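Local coordinates for protein geranyltranstransferase (Enterococcus faecalis, PDB 3P8L) that probably catalyses the condensation of isopentenyl diphosphate with geranyl diphosphate to give farnesyl diphosphate, using magnesium as cofactor, at residues A[141-144]-A[145-149]; A[204-207]-A[208-212]; A[224-227]-A[228-231]; A[257-260]-A[261-265]. One frame throughout, in Å; residues are numbered along the deposited sequence. Where two conformers were deposited one is given.

Interaction 1 (A[141-144]-A[145-149]); sequences EKVL and LMQQL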
ATOM      1  N   GLU A 141       6.456  16.836  -6.656  1.00 48.70           N
ATOM      2  CA  GLU A 141       5.099  16.463  -7.063  1.00 52.42           C
ATOM      3  C   GLU A 141       4.848  15.004  -6.709  1.00 50.41           C
ATOM      4  O   GLU A 141       3.758  14.642  -6.264  1.00 48.46           O
ATOM      5  CB  GLU A 141       4.929  16.627  -8.572  1.00 48.63           C
ATOM      6  CG  GLU A 141       4.642  18.030  -9.024  1.00 58.79           C
ATOM      7  CD  GLU A 141       4.385  18.103 -10.520  1.00 75.43           C
ATOM      8  OE1 GLU A 141       3.630  19.009 -10.930  1.00 88.37           O
ATOM      9  OE2 GLU A 141       4.926  17.258 -11.281  1.00 74.86           O
ATOM     10  N   LYS A 142       5.875  14.190  -6.937  1.00 45.99           N
ATOM     11  CA  LYS A 142       5.867  12.771  -6.632  1.00 50.21           C
ATOM     12  C   LYS A 142       5.561  12.569  -5.165  1.00 47.52           C
ATOM     13  O   LYS A 142       4.627  11.846  -4.835  1.00 51.02           O
ATOM     14  CB  LYS A 142       7.206  12.137  -7.003  1.00 51.65           C
ATOM     15  CG  LYS A 142       7.219  10.619  -6.924  1.00 41.00           C
ATOM     16  CD  LYS A 142       8.470  10.029  -7.555  1.00 47.76           C
ATOM     17  CE  LYS A 142       8.321   9.960  -9.051  1.00 35.89           C
ATOM     18  NZ  LYS A 142       9.409   9.114  -9.664  1.00 38.79           N
ATOM     19  N   VAL A 143       6.298  13.267  -4.299  1.00 43.66           N
ATOM     20  CA  VAL A 143       6.130  13.148  -2.856  1.00 40.30           C
ATOM     21  C   VAL A 143       4.768  13.641  -2.391  1.00 43.40           C
ATOM     22  O   VAL A 143       4.127  12.990  -1.568  1.00 42.08           O
ATOM     23  CB  VAL A 143       7.304  13.833  -2.078  1.00 42.86           C
ATOM     24  CG1 VAL A 143       6.968  14.091  -0.598  1.00 41.37           C
ATOM     25  CG2 VAL A 143       8.540  12.995  -2.172  1.00 38.35           C
ATOM     26  N   LEU A 144       4.308  14.762  -2.955  1.00 41.62           N
ATOM     27  CA  LEU A 144       2.983  15.293  -2.647  1.00 46.66           C
ATOM     28  C   LEU A 144       1.880  14.285  -3.002  1.00 35.89           C
ATOM     29  O   LEU A 144       0.955  14.071  -2.230  1.00 39.57           O
ATOM     30  CB  LEU A 144       2.742  16.622  -3.395  1.00 43.60           C
ATOM     31  CG  LEU A 144       1.365  17.280  -3.247  1.00 50.52           C
ATOM     32  CD1 LEU A 144       1.038  17.587  -1.788  1.00 47.67           C
ATOM     33  CD2 LEU A 144       1.289  18.544  -4.099  1.00 56.36           C
ATOM     34  N   LEU A 145       1.983  13.690  -4.176  1.00 37.64           N
ATOM     35  CA  LEU A 145       0.921  12.802  -4.647  1.00 41.42           C
ATOM     36  C   LEU A 145       0.937  11.457  -3.893  1.00 39.14           C
ATOM     37  O   LEU A 145      -0.117  10.858  -3.700  1.00 41.74           O
ATOM     38  CB  LEU A 145       0.983  12.629  -6.169  1.00 35.93           C
ATOM     39  CG  LEU A 145       0.532  13.860  -6.983  1.00 41.06           C
ATOM     40  CD1 LEU A 145       0.345  13.501  -8.432  1.00 39.06           C
ATOM     41  CD2 LEU A 145      -0.739  14.472  -6.461  1.00 37.14           C
ATOM     42  N   MET A 146       2.114  11.034  -3.425  1.00 39.38           N
ATOM     43  CA  MET A 146       2.238   9.820  -2.608  0.50 39.50           C
ATOM     44  C   MET A 146       1.625  10.072  -1.232  1.00 40.11           C
ATOM     45  O   MET A 146       0.886   9.233  -0.709  1.00 37.60           O
ATOM     46  CB  MET A 146       3.701   9.347  -2.512  0.50 37.51           C
ATOM     47  CG  MET A 146       4.219   8.633  -3.782  0.50 43.03           C
ATOM     48  SD  MET A 146       5.917   7.981  -3.718  0.50 46.39           S
ATOM     49  CE  MET A 146       6.856   9.412  -3.210  0.50 51.97           C
ATOM     50  N   GLN A 147       1.914  11.249  -0.668  1.00 39.88           N
ATOM     51  CA  GLN A 147       1.298  11.705   0.579  1.00 37.65           C
ATOM     52  C   GLN A 147      -0.216  11.719   0.476  1.00 33.74           C
ATOM     53  O   GLN A 147      -0.931  11.217   1.367  1.00 41.00           O
ATOM     54  CB  GLN A 147       1.781  13.128   0.949  1.00 41.73           C
ATOM     55  CG  GLN A 147       3.194  13.198   1.518  1.00 47.31           C
ATOM     56  CD  GLN A 147       3.744  14.629   1.598  1.00 55.42           C
ATOM     57  OE1 GLN A 147       3.125  15.578   1.114  1.00 45.88           O
ATOM     58  NE2 GLN A 147       4.914  14.777   2.215  1.00 41.64           N
ATOM     59  N   GLN A 148      -0.709  12.287  -0.616  1.00 35.22           N
ATOM     60  CA  GLN A 148      -2.137  12.465  -0.816  1.00 33.77           C
ATOM     61  C   GLN A 148      -2.843  11.119  -1.103  1.00 34.12           C
ATOM     62  O   GLN A 148      -3.955  10.875  -0.620  1.00 34.32           O
ATOM     63  CB  GLN A 148      -2.394  13.482  -1.932  1.00 40.23           C
ATOM     64  CG  GLN A 148      -2.105  14.959  -1.528  1.00 41.44           C
ATOM     65  CD  GLN A 148      -2.989  15.451  -0.408  1.00 42.43           C
ATOM     66  OE1 GLN A 148      -4.212  15.349  -0.476  1.00 50.73           O
ATOM     67  NE2 GLN A 148      -2.374  15.996   0.640  1.00 53.81           N
ATOM     68  N   LEU A 149      -2.193  10.251  -1.864  1.00 32.12           N
ATOM     69  CA  LEU A 149      -2.789   8.939  -2.161  1.00 34.89           C
ATOM     70  C   LEU A 149      -2.916   8.119  -0.900  1.00 30.92           C
ATOM     71  O   LEU A 149      -3.990   7.563  -0.636  1.00 35.93           O
ATOM     72  CB  LEU A 149      -2.004   8.183  -3.239  1.00 35.36           C
ATOM     73  CG  LEU A 149      -2.623   6.870  -3.754  1.00 34.40           C
ATOM     74  CD1 LEU A 149      -3.956   7.101  -4.465  1.00 28.27           C
ATOM     75  CD2 LEU A 149      -1.636   6.194  -4.682  1.00 31.62           C
TER
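Val143 and Gln147 meet one turn apart on helix 139-153 in a local side-chain contact that lies partly within the dimer interface. The Val143 CG1 methyl is 3.5 Å from Gln147 NE2, where the two side chains meet at a slant. CG1 stands opposite the backbone N across chi1 (163°) and so leans along the helix toward the next turn. Gln147 runs extended beyond CG, its methylene CG lying 3.2 Å from Val143 O, and this length carries its amide out to the second subunit. There NE2 donates to Ser133 O of that subunit, which satisfies a polar group at the interface and fixes how the amide is turned.

Beneath the side chains, Gln147 N binds Val143 O at 3.0 Å with an N-H...O angle of 166°, and Leu145 N binds Glu141 O at 2.9 Å. On the adjoining flank Lys142 and Met146 lie side by side; in one of the two modelled conformers of Met146, its CE is 3.9 Å from Lys142 CG. A lysine suits this buried place because its aliphatic stem can pack while NZ, at the far end, reaches the carbonyls of Ser133 and Ser135 in the same chain.

Leu144 and Gln148 lie alongside each other, with Leu144 CD1 4.1 Å from Gln148 CG, and both turn to helix 175-200. Apolar residues and long amphipathic ones thus share successive turns, the i to i+4 packing of a single helix in the all-alpha isoprenoid synthase fold, with one face of this helix meeting the second subunit.

Interaction 2 (A[204-207]-A[208-212]); sequences TEEV and IGLLT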
ATOM      1  N   THR A 204      -2.898  26.341  -8.615  1.00 50.62           N
ATOM      2  CA  THR A 204      -2.523  26.917  -7.331  1.00 59.40           C
ATOM      3  C   THR A 204      -3.261  26.199  -6.221  1.00 60.61           C
ATOM      4  O   THR A 204      -4.208  25.445  -6.476  1.00 61.39           O
ATOM      5  CB  THR A 204      -2.826  28.448  -7.244  1.00 58.35           C
ATOM      6  OG1 THR A 204      -4.238  28.674  -7.366  1.00 61.76           O
ATOM      7  CG2 THR A 204      -2.074  29.222  -8.333  1.00 61.90           C
ATOM      8  N   GLU A 205      -2.823  26.464  -4.994  1.00 59.66           N
ATOM      9  CA  GLU A 205      -3.424  25.939  -3.788  1.00 65.82           C
ATOM     10  C   GLU A 205      -4.878  26.356  -3.675  1.00 64.27           C
ATOM     11  O   GLU A 205      -5.694  25.644  -3.096  1.00 63.30           O
ATOM     12  CB  GLU A 205      -2.639  26.428  -2.564  1.00 67.68           C
ATOM     13  CG  GLU A 205      -2.632  25.442  -1.401  1.00 79.66           C
ATOM     14  CD  GLU A 205      -2.075  24.074  -1.789  1.00 88.66           C
ATOM     15  OE1 GLU A 205      -0.890  24.006  -2.182  1.00 90.41           O
ATOM     16  OE2 GLU A 205      -2.822  23.072  -1.698  1.00 88.77           O
ATOM     17  N   GLU A 206      -5.190  27.513  -4.247  1.00 65.53           N
ATOM     18  CA  GLU A 206      -6.537  28.059  -4.234  1.00 66.59           C
ATOM     19  C   GLU A 206      -7.450  27.237  -5.161  1.00 58.27           C
ATOM     20  O   GLU A 206      -8.580  26.895  -4.799  1.00 49.03           O
ATOM     21  CB  GLU A 206      -6.491  29.533  -4.672  1.00 69.16           C
ATOM     22  CG  GLU A 206      -7.222  30.506  -3.742  1.00 82.60           C
ATOM     23  CD  GLU A 206      -8.693  30.691  -4.097  1.00 91.01           C
ATOM     24  OE1 GLU A 206      -9.484  29.744  -3.887  1.00 89.64           O
ATOM     25  OE2 GLU A 206      -9.059  31.794  -4.574  1.00 82.11           O
ATOM     26  N   VAL A 207      -6.940  26.924  -6.350  1.00 54.92           N
ATOM     27  CA  VAL A 207      -7.691  26.148  -7.333  1.00 57.90           C
ATOM     28  C   VAL A 207      -7.846  24.690  -6.857  1.00 58.38           C
ATOM     29  O   VAL A 207      -8.951  24.145  -6.887  1.00 56.58           O
ATOM     30  CB  VAL A 207      -7.044  26.232  -8.739  1.00 57.63           C
ATOM     31  CG1 VAL A 207      -7.777  25.340  -9.745  1.00 53.22           C
ATOM     32  CG2 VAL A 207      -7.043  27.678  -9.231  1.00 59.98           C
ATOM     33  N   ILE A 208      -6.748  24.099  -6.374  1.00 57.67           N
ATOM     34  CA  ILE A 208      -6.739  22.717  -5.854  1.00 52.91           C
ATOM     35  C   ILE A 208      -7.780  22.572  -4.750  1.00 52.37           C
ATOM     36  O   ILE A 208      -8.536  21.595  -4.732  1.00 53.12           O
ATOM     37  CB  ILE A 208      -5.304  22.274  -5.442  1.00 51.56           C
ATOM     38  CG1 ILE A 208      -4.478  22.003  -6.701  1.00 44.79           C
ATOM     39  CG2 ILE A 208      -5.311  21.045  -4.517  1.00 45.83           C
ATOM     40  CD1 ILE A 208      -2.965  21.952  -6.486  1.00 47.79           C
ATOM     41  N   GLY A 209      -7.868  23.587  -3.886  1.00 51.53           N
ATOM     42  CA  GLY A 209      -8.930  23.674  -2.870  1.00 41.77           C
ATOM     43  C   GLY A 209     -10.350  23.685  -3.403  1.00 46.56           C
ATOM     44  O   GLY A 209     -11.248  23.071  -2.812  1.00 47.28           O
ATOM     45  N   LEU A 210     -10.562  24.394  -4.511  1.00 48.44           N
ATOM     46  CA  LEU A 210     -11.856  24.399  -5.197  1.00 49.47           C
ATOM     47  C   LEU A 210     -12.161  23.060  -5.911  1.00 46.64           C
ATOM     48  O   LEU A 210     -13.290  22.571  -5.879  1.00 45.42           O
ATOM     49  CB  LEU A 210     -11.919  25.559  -6.196  1.00 49.31           C
ATOM     50  CG  LEU A 210     -12.089  26.981  -5.628  1.00 60.26           C
ATOM     51  CD1 LEU A 210     -12.196  28.003  -6.762  1.00 57.06           C
ATOM     52  CD2 LEU A 210     -13.311  27.079  -4.708  1.00 55.59           C
ATOM     53  N   LEU A 211     -11.145  22.476  -6.545  1.00 46.29           N
ATOM     54  CA  LEU A 211     -11.265  21.150  -7.176  1.00 46.88           C
ATOM     55  C   LEU A 211     -11.679  20.086  -6.155  1.00 41.00           C
ATOM     56  O   LEU A 211     -12.496  19.220  -6.445  1.00 47.31           O
ATOM     57  CB  LEU A 211      -9.943  20.768  -7.836  1.00 42.20           C
ATOM     58  CG  LEU A 211      -9.600  21.560  -9.088  1.00 43.43           C
ATOM     59  CD1 LEU A 211      -8.153  21.314  -9.489  1.00 45.62           C
ATOM     60  CD2 LEU A 211     -10.555  21.231 -10.211  1.00 38.55           C
ATOM     61  N   THR A 212     -11.140  20.209  -4.944  1.00 45.43           N
ATOM     62  CA  THR A 212     -11.495  19.364  -3.808  1.00 44.90           C
ATOM     63  C   THR A 212     -12.969  19.451  -3.423  1.00 49.36           C
ATOM     64  O   THR A 212     -13.616  18.434  -3.136  1.00 51.97           O
ATOM     65  CB  THR A 212     -10.626  19.749  -2.615  1.00 49.14           C
ATOM     66  OG1 THR A 212      -9.259  19.551  -2.970  1.00 44.12           O
ATOM     67  CG2 THR A 212     -10.979  18.937  -1.359  1.00 43.65           C
TER
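Val207 and Leu211 form the tight side of the first turns of helix 205-230. Their side chains run side by side, with Val207 CG1 4.1 Å from Leu211 CD1. Val207 chi1 of 176° swings CG1 away from its own N and toward the following turn, which brings the methyl up to the leucine. Both residues also pack on Phe65, and Leu211 reaches Leu194 and Ile280, so branched aliphatic side chains suit this buried flank. The backbone is close here too: Leu211 N donates to Val207 O at 2.8 Å.

The solvent side is looser. Glu205 and Glu206 are exposed, and Glu206 OE1 comes no nearer than 4.2 Å to Leu210 CG, a carboxylate lying beside an aliphatic chain. Acidic residues fit the first turn of a helix, where they probably interact favourably with its dipole. Gly209, whose N donates to Glu205 O at 3.1 Å, keeps the backbone bare beside that oxygen, where a CB would be tight.

Ile208 O is gripped twice by Thr212, by N at 3.0 Å and by OG1 at 2.8 Å, from opposite faces of the carbonyl plane, which satisfies the hydroxyl within the helix. At the start, Ile208 N binds Thr204 O almost straight (174°). These first turns, aliphatic on one side and acidic on the other, open with Thr204 at the N-cap, whose OG1 accepts a long, weak capping bond from Val207 N at 3.4 Å.

Interaction 3 (A[224-227]-A[228-231]); sequences IRDD and LLDA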
ATOM      1  N   ILE A 224     -25.652   9.337  -3.804  1.00 58.32           N
ATOM      2  CA  ILE A 224     -27.090   9.615  -3.724  1.00 63.01           C
ATOM      3  C   ILE A 224     -27.820   9.097  -4.972  1.00 63.58           C
ATOM      4  O   ILE A 224     -28.891   8.506  -4.859  1.00 62.61           O
ATOM      5  CB  ILE A 224     -27.386  11.124  -3.479  1.00 61.90           C
ATOM      6  CG1 ILE A 224     -26.790  11.579  -2.140  1.00 55.42           C
ATOM      7  CG2 ILE A 224     -28.894  11.396  -3.488  1.00 64.84           C
ATOM      8  CD1 ILE A 224     -26.617  13.084  -2.010  1.00 54.30           C
ATOM      9  N   ARG A 225     -27.217   9.305  -6.144  1.00 63.84           N
ATOM     10  CA  ARG A 225     -27.717   8.781  -7.426  1.00 66.94           C
ATOM     11  C   ARG A 225     -27.802   7.248  -7.457  1.00 68.90           C
ATOM     12  O   ARG A 225     -28.796   6.691  -7.932  1.00 72.72           O
ATOM     13  CB  ARG A 225     -26.846   9.317  -8.571  1.00 69.40           C
ATOM     14  CG  ARG A 225     -26.766   8.482  -9.843  1.00 73.14           C
ATOM     15  CD  ARG A 225     -27.827   8.889 -10.850  1.00 81.25           C
ATOM     16  NE  ARG A 225     -27.259   9.096 -12.181  1.00 90.49           N
ATOM     17  CZ  ARG A 225     -26.952   8.127 -13.043  1.00 93.97           C
ATOM     18  NH1 ARG A 225     -27.150   6.850 -12.739  1.00 94.86           N
ATOM     19  NH2 ARG A 225     -26.440   8.441 -14.225  1.00 99.94           N
ATOM     20  N   ASP A 226     -26.781   6.578  -6.928  1.00 67.82           N
ATOM     21  CA  ASP A 226     -26.764   5.115  -6.879  1.00 70.52           C
ATOM     22  C   ASP A 226     -27.772   4.534  -5.882  1.00 72.55           C
ATOM     23  O   ASP A 226     -28.401   3.511  -6.157  1.00 71.34           O
ATOM     24  CB  ASP A 226     -25.348   4.595  -6.611  1.00 71.17           C
ATOM     25  CG  ASP A 226     -24.477   4.578  -7.873  1.00 76.33           C
ATOM     26  OD1 ASP A 226     -23.384   3.977  -7.822  1.00 80.62           O
ATOM     27  OD2 ASP A 226     -24.876   5.158  -8.912  1.00 71.64           O
ATOM     28  N   ASP A 227     -27.924   5.203  -4.739  1.00 77.04           N
ATOM     29  CA  ASP A 227     -28.912   4.833  -3.720  1.00 80.66           C
ATOM     30  C   ASP A 227     -30.349   5.079  -4.193  1.00 80.74           C
ATOM     31  O   ASP A 227     -31.266   4.366  -3.792  1.00 83.02           O
ATOM     32  CB  ASP A 227     -28.654   5.599  -2.413  1.00 81.63           C
ATOM     33  CG  ASP A 227     -27.497   5.023  -1.602  1.00 84.42           C
ATOM     34  OD1 ASP A 227     -26.826   4.077  -2.071  1.00 82.62           O
ATOM     35  OD2 ASP A 227     -27.262   5.522  -0.480  1.00 92.82           O
ATOM     36  N   LEU A 228     -30.530   6.090  -5.043  1.00 80.74           N
ATOM     37  CA  LEU A 228     -31.825   6.395  -5.649  1.00 81.39           C
ATOM     38  C   LEU A 228     -32.231   5.378  -6.717  1.00 86.02           C
ATOM     39  O   LEU A 228     -33.422   5.222  -7.009  1.00 86.97           O
ATOM     40  CB  LEU A 228     -31.825   7.804  -6.247  1.00 79.52           C
ATOM     41  CG  LEU A 228     -32.229   8.966  -5.339  1.00 79.31           C
ATOM     42  CD1 LEU A 228     -31.702  10.278  -5.899  1.00 79.18           C
ATOM     43  CD2 LEU A 228     -33.747   9.028  -5.154  1.00 76.05           C
ATOM     44  N   LEU A 229     -31.245   4.697  -7.299  1.00 89.80           N
ATOM     45  CA  LEU A 229     -31.508   3.657  -8.292  1.00 94.18           C
ATOM     46  C   LEU A 229     -31.984   2.347  -7.660  1.00 97.99           C
ATOM     47  O   LEU A 229     -32.788   1.625  -8.258  1.00 98.90           O
ATOM     48  CB  LEU A 229     -30.283   3.414  -9.181  1.00 93.63           C
ATOM     49  CG  LEU A 229     -29.933   4.487 -10.219  1.00 89.04           C
ATOM     50  CD1 LEU A 229     -28.667   4.093 -10.968  1.00 89.93           C
ATOM     51  CD2 LEU A 229     -31.080   4.742 -11.192  1.00 78.45           C
ATOM     52  N   ASP A 230     -31.482   2.052  -6.459  1.00101.28           N
ATOM     53  CA  ASP A 230     -31.872   0.854  -5.708  1.00105.26           C
ATOM     54  C   ASP A 230     -33.343   0.880  -5.304  1.00107.23           C
ATOM     55  O   ASP A 230     -34.032  -0.137  -5.391  1.00109.43           O
ATOM     56  CB  ASP A 230     -30.989   0.678  -4.465  1.00105.04           C
ATOM     57  CG  ASP A 230     -29.558   0.287  -4.808  1.00104.83           C
ATOM     58  OD1 ASP A 230     -29.286  -0.064  -5.976  1.00103.48           O
ATOM     59  OD2 ASP A 230     -28.702   0.326  -3.897  1.00 98.96           O
ATOM     60  N   ALA A 231     -33.818   2.052  -4.886  1.00109.29           N
ATOM     61  CA  ALA A 231     -35.206   2.228  -4.462  1.00111.52           C
ATOM     62  C   ALA A 231     -36.138   2.683  -5.599  1.00112.97           C
ATOM     63  O   ALA A 231     -37.063   3.469  -5.376  1.00113.39           O
ATOM     64  CB  ALA A 231     -35.281   3.188  -3.270  1.00110.72           C
TER
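Leu228 packs against Ile224 one turn earlier, on the inward flank of helix 205-230 near its C-terminal end. The side chains run together in the same direction, with Ile224 CG2 3.9 Å from Leu228 CD1. Leu228 CD1 also lies 3.5 Å from Ile224 O, over the turn closed by the bond from Leu228 N to Ile224 O, 2.9 Å long. Their branched aliphatic chains fill this buried flank and bring no polar group to satisfy.

Leu229 belongs to a more exposed face. Its CD1 sits in the plane of the Arg225 guanidinium, at the edge, 3.6 Å from NH1. The arginine stem leaves its own N behind (chi1 154°) and then bends twice, which brings the group alongside the leucine at a slant. Arg225 NH2 is held by Gln298 O and NE, weakly, by Leu299 O, so the C-terminal segment fixes the guanidinium and the leucine fills its edge. The backbone here is slack: Leu229 N makes only weak bonds, to Arg225 O and Asp226 O, and Asp230 N a weak one to Asp226 O at 3.4 Å, as the helix frays toward Ala231.

Asp227 holds its carboxylate beside its own backbone N, yet OD1 is 4.6 Å from Asp230 OD2, a pair of like charges. Together with Asp226 these residues spell the second aspartate-rich DDxxD motif of the family, which in relatives binds magnesium and diphosphate; the clustered carboxylates are consistent with that role. Ile224 and Leu228 face helix 259-283 through Ala265 and Ala262, and Asp227 and Leu228 rest on Pro254 of helix 253-257.

Interaction 4 (A[257-260]-A[261-265]); sequences LGIA and GAKDA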
ATOM      1  N   LEU A 257     -34.305  10.494   4.071  1.00 88.59           N
ATOM      2  CA  LEU A 257     -34.843  11.773   3.590  1.00 85.38           C
ATOM      3  C   LEU A 257     -36.199  11.660   2.900  1.00 82.08           C
ATOM      4  O   LEU A 257     -36.899  12.664   2.732  1.00 76.47           O
ATOM      5  CB  LEU A 257     -33.856  12.445   2.624  1.00 85.27           C
ATOM      6  CG  LEU A 257     -32.432  12.793   3.074  1.00 89.40           C
ATOM      7  CD1 LEU A 257     -31.669  13.458   1.940  1.00 90.42           C
ATOM      8  CD2 LEU A 257     -32.442  13.692   4.288  1.00 86.06           C
ATOM      9  N   GLY A 258     -36.564  10.447   2.496  1.00 80.59           N
ATOM     10  CA  GLY A 258     -37.659  10.258   1.552  1.00 80.80           C
ATOM     11  C   GLY A 258     -37.076  10.270   0.150  1.00 84.23           C
ATOM     12  O   GLY A 258     -35.961  10.759  -0.061  1.00 83.30           O
ATOM     13  N   ILE A 259     -37.825   9.724  -0.805  1.00 86.17           N
ATOM     14  CA  ILE A 259     -37.396   9.663  -2.202  1.00 87.10           C
ATOM     15  C   ILE A 259     -37.251  11.073  -2.789  1.00 87.82           C
ATOM     16  O   ILE A 259     -36.212  11.396  -3.373  1.00 89.39           O
ATOM     17  CB  ILE A 259     -38.371   8.804  -3.076  1.00 88.44           C
ATOM     18  CG1 ILE A 259     -38.647   7.427  -2.438  1.00 89.48           C
ATOM     19  CG2 ILE A 259     -37.868   8.684  -4.525  1.00 88.82           C
ATOM     20  CD1 ILE A 259     -37.528   6.384  -2.559  1.00 88.76           C
ATOM     21  N   ALA A 260     -38.278  11.905  -2.601  1.00 87.48           N
ATOM     22  CA  ALA A 260     -38.309  13.280  -3.128  1.00 86.40           C
ATOM     23  C   ALA A 260     -37.271  14.219  -2.491  1.00 86.98           C
ATOM     24  O   ALA A 260     -36.756  15.130  -3.152  1.00 85.49           O
ATOM     25  CB  ALA A 260     -39.709  13.865  -3.005  1.00 84.25           C
ATOM     26  N   GLY A 261     -36.974  13.987  -1.213  1.00 86.82           N
ATOM     27  CA  GLY A 261     -35.930  14.726  -0.501  1.00 84.82           C
ATOM     28  C   GLY A 261     -34.521  14.311  -0.905  1.00 83.48           C
ATOM     29  O   GLY A 261     -33.593  15.120  -0.841  1.00 81.39           O
ATOM     30  N   ALA A 262     -34.360  13.048  -1.307  1.00 80.84           N
ATOM     31  CA  ALA A 262     -33.086  12.555  -1.842  1.00 78.22           C
ATOM     32  C   ALA A 262     -32.823  13.046  -3.273  1.00 74.80           C
ATOM     33  O   ALA A 262     -31.673  13.280  -3.644  1.00 74.64           O
ATOM     34  CB  ALA A 262     -33.018  11.038  -1.767  1.00 74.09           C
ATOM     35  N   LYS A 263     -33.887  13.197  -4.066  1.00 73.27           N
ATOM     36  CA  LYS A 263     -33.804  13.805  -5.404  1.00 71.89           C
ATOM     37  C   LYS A 263     -33.341  15.251  -5.293  1.00 72.55           C
ATOM     38  O   LYS A 263     -32.555  15.729  -6.117  1.00 75.50           O
ATOM     39  CB  LYS A 263     -35.160  13.767  -6.124  1.00 71.53           C
ATOM     40  CG  LYS A 263     -35.527  12.442  -6.776  1.00 73.01           C
ATOM     41  CD  LYS A 263     -36.880  12.539  -7.478  1.00 78.14           C
ATOM     42  CE  LYS A 263     -37.004  11.569  -8.655  1.00 86.24           C
ATOM     43  NZ  LYS A 263     -36.964  10.136  -8.246  1.00 83.09           N
ATOM     44  N   ASP A 264     -33.830  15.939  -4.264  1.00 72.71           N
ATOM     45  CA  ASP A 264     -33.403  17.301  -3.975  1.00 70.80           C
ATOM     46  C   ASP A 264     -32.003  17.344  -3.395  1.00 67.44           C
ATOM     47  O   ASP A 264     -31.268  18.302  -3.625  1.00 70.28           O
ATOM     48  CB  ASP A 264     -34.398  18.004  -3.050  1.00 72.05           C
ATOM     49  CG  ASP A 264     -35.569  18.611  -3.805  1.00 82.39           C
ATOM     50  OD1 ASP A 264     -36.545  19.025  -3.147  1.00 87.48           O
ATOM     51  OD2 ASP A 264     -35.517  18.683  -5.055  1.00 84.82           O
ATOM     52  N   ALA A 265     -31.627  16.306  -2.652  1.00 66.06           N
ATOM     53  CA  ALA A 265     -30.249  16.174  -2.166  1.00 65.89           C
ATOM     54  C   ALA A 265     -29.269  16.107  -3.347  1.00 64.53           C
ATOM     55  O   ALA A 265     -28.233  16.786  -3.342  1.00 59.42           O
ATOM     56  CB  ALA A 265     -30.106  14.954  -1.272  1.00 64.81           C
TER
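Ile259 O is gripped by two backbone amides, Lys263 N at 3.0 Å and, weakly, Ala262 N at 3.2 Å. This is the first turn of helix 259-283, with Gly258 at its N-cap. Ala262 N also donates to Gly258 O, at 3.1 Å, so that one N-H is shared between two carbonyls.

Gly258 ends the short helix 253-257 with a positive phi of 91° and starts the next; glycine suits the post because any CB would collide with the carbonyl oxygen of Leu257. That same Leu257 O lies 4.0 Å from Gly261 CA, on the side where a side chain would run into it, which suits a second glycine.

Small residues line the flank turned inward: Ala262 packs on Pro254, and Ala265 lies against helix 205-230. On the outer flank Lys263 crosses Ile259 at a slant, bent only at chi4 (65°), with NZ 4.1 Å from Ile259 CG2; its methylenes can lie along the helix while the charged end stays at the exposed surface. Leu257, exposed and touching a crystal neighbour, bridges the junction with its tip: CD1 lies 3.9 Å from Ala265 CB and 3.8 Å from Gly261 O.

Interactions 2 and 3 lie on one helix, 205-230, near its beginning and its end, with centres about 29 Å apart. Interaction 1, on helix 139-153, lies near interaction 2 without touching it (centres about 16 Å apart), on the opposite side of the chain's centre from interactions 3 and 4, and alone meets the second subunit. Interactions 3 and 4 touch each other, with Ile224 CG2 3.4 Å from Ala262 O. Interactions 1 to 3 are partly buried, and interaction 4 is a surface contact. Their chemistry follows: long amphipathic side chains at the dimer interface, a threonine cap and aliphatic packing at 204-212, clustered aspartates at 224-231, and glycines and alanines at 257-265.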